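Local atomic coordinates of cellulosomal scaffoldin adaptor protein B (Acetivibrio cellulolyticus, PDB entry 4UYP), a protein that links cellulosome components as an adaptor scaffoldin, its calcium-binding type I dockerin module, the part in this chain, docking onto a cohesin of the anchoring scaffoldin ScaC. Residues Y4-G9 with S15-L20. The protein carries 2 engineered substitutions. Numbering follows the deposited sequence.
Sequences YGDVDG and SIDAVL. Engineered in segment 15-20: Ser-15 (natural residue Ile), Ile-16 (natural residue Asn). With CA (calcium ion), chain L.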
loop_
_atom_site.group_PDB
_atom_site.type_symbol
_atom_site.label_atom_id
_atom_site.label_comp_id
_atom_site.label_asym_id
_atom_site.label_seq_id
_atom_site.Cartn_x
_atom_site.Cartn_y
_atom_site.Cartn_z
ATOM N N TYR B 4 17.855 -16.374 -16.863
ATOM C CA TYR B 4 17.036 -15.129 -16.749
ATOM C C TYR B 4 15.695 -15.429 -17.470
ATOM O O TYR B 4 15.672 -15.919 -18.590
ATOM C CB TYR B 4 17.715 -13.910 -17.313
ATOM C CG TYR B 4 18.760 -13.368 -16.361
ATOM C CD1 TYR B 4 18.411 -12.784 -15.191
ATOM C CD2 TYR B 4 20.108 -13.541 -16.700
ATOM C CE1 TYR B 4 19.425 -12.309 -14.294
ATOM C CE2 TYR B 4 21.101 -13.087 -15.848
ATOM C CZ TYR B 4 20.733 -12.497 -14.693
ATOM O OH TYR B 4 21.787 -12.043 -13.916
ATOM N N GLY B 5 14.623 -15.013 -16.821
ATOM C CA GLY B 5 13.296 -15.226 -17.484
ATOM C C GLY B 5 12.613 -16.470 -17.007
ATOM O O GLY B 5 11.399 -16.606 -17.113
ATOM N N ASP B 6 13.376 -17.418 -16.428
ATOM C CA ASP B 6 12.812 -18.721 -16.102
ATOM C C ASP B 6 12.310 -18.792 -14.676
ATOM O O ASP B 6 12.897 -19.353 -13.770
ATOM C CB ASP B 6 13.895 -19.818 -16.271
ATOM C CG ASP B 6 13.316 -21.161 -15.988
ATOM O OD1 ASP B 6 12.106 -21.430 -16.043
ATOM O OD2 ASP B 6 14.113 -22.090 -15.675
ATOM N N VAL B 7 11.181 -18.095 -14.447
ATOM C CA VAL B 7 10.778 -17.777 -13.081
ATOM C C VAL B 7 10.188 -19.007 -12.335
ATOM O O VAL B 7 10.249 -19.034 -11.125
ATOM C CB VAL B 7 9.803 -16.528 -13.093
ATOM C CG1 VAL B 7 10.190 -15.468 -14.160
ATOM C CG2 VAL B 7 8.467 -16.925 -13.489
ATOM N N ASP B 8 9.720 -20.004 -13.087
ATOM C CA ASP B 8 9.249 -21.279 -12.513
ATOM C C ASP B 8 10.354 -22.317 -12.411
ATOM O O ASP B 8 10.087 -23.397 -11.878
ATOM C CB ASP B 8 7.963 -21.857 -13.156
ATOM C CG ASP B 8 8.102 -22.289 -14.620
ATOM O OD1 ASP B 8 9.307 -22.311 -15.125
ATOM O OD2 ASP B 8 7.067 -22.642 -15.221
ATOM N N GLY B 9 11.550 -21.984 -12.893
ATOM C CA GLY B 9 12.739 -22.892 -12.699
ATOM C C GLY B 9 12.651 -24.135 -13.504
ATOM O O GLY B 9 13.295 -25.125 -13.107
ATOM N N SER B 15 5.852 -18.754 -22.056
ATOM C CA SER B 15 4.744 -17.771 -21.818
ATOM C C SER B 15 4.336 -17.682 -20.370
ATOM O O SER B 15 4.018 -16.592 -19.788
ATOM C CB SER B 15 3.544 -18.082 -22.670
ATOM O OG SER B 15 3.863 -17.866 -24.040
ATOM N N ILE B 16 4.241 -18.872 -19.736
ATOM C CA ILE B 16 3.746 -18.907 -18.353
ATOM C C ILE B 16 4.646 -18.154 -17.395
ATOM O O ILE B 16 4.211 -17.630 -16.386
ATOM C CB ILE B 16 3.472 -20.354 -17.899
ATOM C CG1 ILE B 16 2.532 -20.429 -16.660
ATOM C CG2 ILE B 16 4.786 -21.090 -17.614
ATOM C CD1 ILE B 16 1.070 -19.971 -16.972
ATOM N N ASP B 17 5.992 -18.122 -17.685
ATOM C CA ASP B 17 6.891 -17.354 -16.819
ATOM C C ASP B 17 6.443 -15.894 -16.720
ATOM O O ASP B 17 6.549 -15.325 -15.658
ATOM C CB ASP B 17 8.360 -17.486 -17.344
ATOM C CG ASP B 17 8.943 -18.913 -17.180
ATOM O OD1 ASP B 17 8.996 -19.468 -16.054
ATOM O OD2 ASP B 17 9.415 -19.482 -18.209
ATOM N N ALA B 18 5.992 -15.309 -17.836
ATOM C CA ALA B 18 5.618 -13.894 -17.772
ATOM C C ALA B 18 4.305 -13.780 -17.003
ATOM O O ALA B 18 4.073 -12.752 -16.367
ATOM C CB ALA B 18 5.426 -13.357 -19.230
ATOM N N VAL B 19 3.404 -14.785 -17.129
ATOM C CA VAL B 19 2.178 -14.782 -16.308
ATOM C C VAL B 19 2.503 -14.797 -14.820
ATOM O O VAL B 19 1.883 -14.061 -14.000
ATOM C CB VAL B 19 1.323 -15.942 -16.680
ATOM C CG1 VAL B 19 0.056 -15.953 -15.784
ATOM C CG2 VAL B 19 0.824 -15.890 -18.139
ATOM N N LEU B 20 3.503 -15.593 -14.403
ATOM C CA LEU B 20 3.891 -15.646 -13.018
ATOM C C LEU B 20 4.426 -14.347 -12.513
ATOM O O LEU B 20 4.125 -13.910 -11.379
ATOM C CB LEU B 20 4.896 -16.753 -12.748
ATOM C CG LEU B 20 4.308 -18.128 -13.014
ATOM C CD1 LEU B 20 5.409 -19.212 -12.962
ATOM C CD2 LEU B 20 3.378 -18.456 -11.813
HETATM CA CA CA L . 10.065 -21.534 -17.172
HETATM O O HOH W 1 7.848 -22.246 -17.785
#
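Asp-17, on helix 15-26, meets Asp-6 and Asp-8 around a shared calcium ion. It binds the metal with both carboxylate oxygens, OD2 at 2.4 Å and OD1 at 2.6 Å, whereas Asp-6 and Asp-8 each give one, their OD1. The planes of the Asp-8 and Asp-17 carboxylates are turned 78° apart, and their OD1 atoms come within 3.0 Å of each other, a closeness the metal's positive charge probably makes tolerable. Asp-17 OD1 has a second task: the backbone N of Asp-8 donates to it at 3.1 Å, almost in line with the Asp-17 CG-OD1 bond, tying the turn of residues 6-9 directly to the helix. This is the first calcium loop of the dockerin, of EF-hand type, completed by Asn-10 OD1, Ser-12 O and a water. That water also donates to Asp-8 OD2, so the carboxylate holds the ion both directly and through its solvent ligand. With chi1 at 66°, Asp-8 CG swings over its own backbone, which brings OD1 to the metal. Asp-8 CB rests 3.7 Å from Leu-20 CD1. Outside the two segments, Asp-6 OD2 accepts from Gly-11 N and Asp-17 OD2 from Arg-14 N, which helps fix both carboxylates. Beside Asp-17, Val-7 CG2, in one of its two conformers, packs 3.7 Å from Leu-20 CB, and the engineered Ile-16 brings CG2 equally close to Asp-8 OD2.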